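Local atomic coordinates of toxin Tse2 (Pseudomonas aeruginosa, PDB entry 5AKO), a protein that is secreted by the H1 type VI secretion system into the cytoplasm of recipient cells, where it probably acts as a NAD-dependent cytotoxin on prokaryotes and eukaryotes. Residues 150-153 with 154-158. Numbering follows the deposited sequence.
Sequences KPMY and REVLM
Met152 lays its sulfur against the first turn of the helix, with SD 3.9 Å from CA and 4.0 Å from CB of Leu157. The two side chains cross at about a right angle, and SD also lies 4.1 Å from CG1 of Val156, so one thioether bridges two successive helical residues. A first torsion of 58° sets CG of Met152 between its backbone N and carbonyl carbon, and the chain then runs extended to the sulfur. Next to this apolar patch, the backbone makes the first i to i+4 bond of the helix: N of Leu157 donates to O of Tyr153 at 3.3 Å, long but fairly straight (163° at the hydrogen). Tyr153 therefore occupies the N-cap position, yet its phenol leads away from the turn. Of its side chain, CB comes 3.9 Å from OE2 of Glu155, whose bend at the second torsion brings the carboxylate back toward it. Beyond this shell, Met152 is tied through its backbone to Tyr93 and rests on Asp127, while NE of Arg154 makes a weak hydrogen bond to the Tyr93 hydroxyl. The arrangement is a helix start, reached by a short loop from strand 141-148 and opening helix 154-176.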
# COMPACT_ATOMS: atom_id res chain seq x y z
N LYS C 150 -25.77 -5.86 -7.46
CA LYS C 150 -25.70 -5.39 -8.85
C LYS C 150 -25.47 -3.87 -8.86
O LYS C 150 -25.70 -3.21 -7.84
CB LYS C 150 -26.99 -5.73 -9.61
CG LYS C 150 -28.24 -5.12 -8.98
CD LYS C 150 -29.41 -5.01 -9.95
CE LYS C 150 -30.16 -3.68 -9.78
NZ LYS C 150 -31.47 -3.63 -10.50
N PRO C 151 -25.00 -3.33 -9.97
CA PRO C 151 -24.73 -1.91 -9.97
C PRO C 151 -25.96 -1.09 -9.65
O PRO C 151 -26.99 -1.36 -10.20
CB PRO C 151 -24.31 -1.67 -11.41
CG PRO C 151 -23.61 -2.95 -11.80
CD PRO C 151 -24.46 -4.00 -11.16
N MET C 152 -25.88 -0.14 -8.73
CA MET C 152 -27.04 0.68 -8.42
C MET C 152 -26.65 2.08 -7.98
O MET C 152 -25.54 2.30 -7.49
CB MET C 152 -27.89 0.01 -7.34
CG MET C 152 -27.16 -0.27 -6.04
SD MET C 152 -28.08 -1.29 -4.87
CE MET C 152 -28.28 -2.79 -5.81
N TYR C 153 -27.58 3.03 -8.16
CA TYR C 153 -27.39 4.39 -7.71
C TYR C 153 -27.55 4.45 -6.21
O TYR C 153 -28.14 3.57 -5.59
CB TYR C 153 -28.36 5.36 -8.42
CG TYR C 153 -28.14 5.43 -9.92
CD1 TYR C 153 -26.97 6.02 -10.45
CD2 TYR C 153 -29.04 4.86 -10.81
CE1 TYR C 153 -26.74 6.07 -11.81
CE2 TYR C 153 -28.83 4.90 -12.18
CZ TYR C 153 -27.69 5.52 -12.68
OH TYR C 153 -27.44 5.53 -14.03
N ARG C 154 -27.01 5.51 -5.62
CA ARG C 154 -26.98 5.68 -4.19
C ARG C 154 -28.34 5.53 -3.53
O ARG C 154 -28.47 4.88 -2.49
CB ARG C 154 -26.40 7.04 -3.83
CG ARG C 154 -25.98 7.09 -2.38
CD ARG C 154 -25.40 8.41 -1.95
NE ARG C 154 -24.15 8.73 -2.62
CZ ARG C 154 -23.39 9.77 -2.29
NH1 ARG C 154 -23.78 10.58 -1.31
NH2 ARG C 154 -22.26 10.01 -2.95
N GLU C 155 -29.34 6.19 -4.09
CA GLU C 155 -30.69 6.23 -3.49
C GLU C 155 -31.27 4.82 -3.35
O GLU C 155 -31.83 4.48 -2.33
CB GLU C 155 -31.64 7.12 -4.32
CG GLU C 155 -31.04 8.48 -4.74
CD GLU C 155 -30.39 8.49 -6.15
OE1 GLU C 155 -31.13 8.54 -7.16
OE2 GLU C 155 -29.13 8.46 -6.24
N VAL C 156 -31.11 4.00 -4.38
CA VAL C 156 -31.59 2.65 -4.37
C VAL C 156 -30.91 1.83 -3.26
O VAL C 156 -31.57 1.08 -2.53
CB VAL C 156 -31.40 1.97 -5.75
CG1 VAL C 156 -31.74 0.47 -5.68
CG2 VAL C 156 -32.26 2.67 -6.81
N LEU C 157 -29.59 2.01 -3.13
CA LEU C 157 -28.78 1.32 -2.12
C LEU C 157 -29.20 1.71 -0.73
O LEU C 157 -29.41 0.85 0.12
CB LEU C 157 -27.29 1.64 -2.31
CG LEU C 157 -26.29 1.14 -1.25
CD1 LEU C 157 -26.38 -0.38 -1.02
CD2 LEU C 157 -24.88 1.50 -1.64
N MET C 158 -29.29 3.02 -0.48
CA MET C 158 -29.78 3.52 0.80
C MET C 158 -31.15 2.91 1.11
O MET C 158 -31.41 2.48 2.25
CB MET C 158 -29.86 5.05 0.80
CG MET C 158 -28.51 5.75 0.82
SD MET C 158 -28.55 7.52 0.48
CE MET C 158 -28.99 8.23 2.07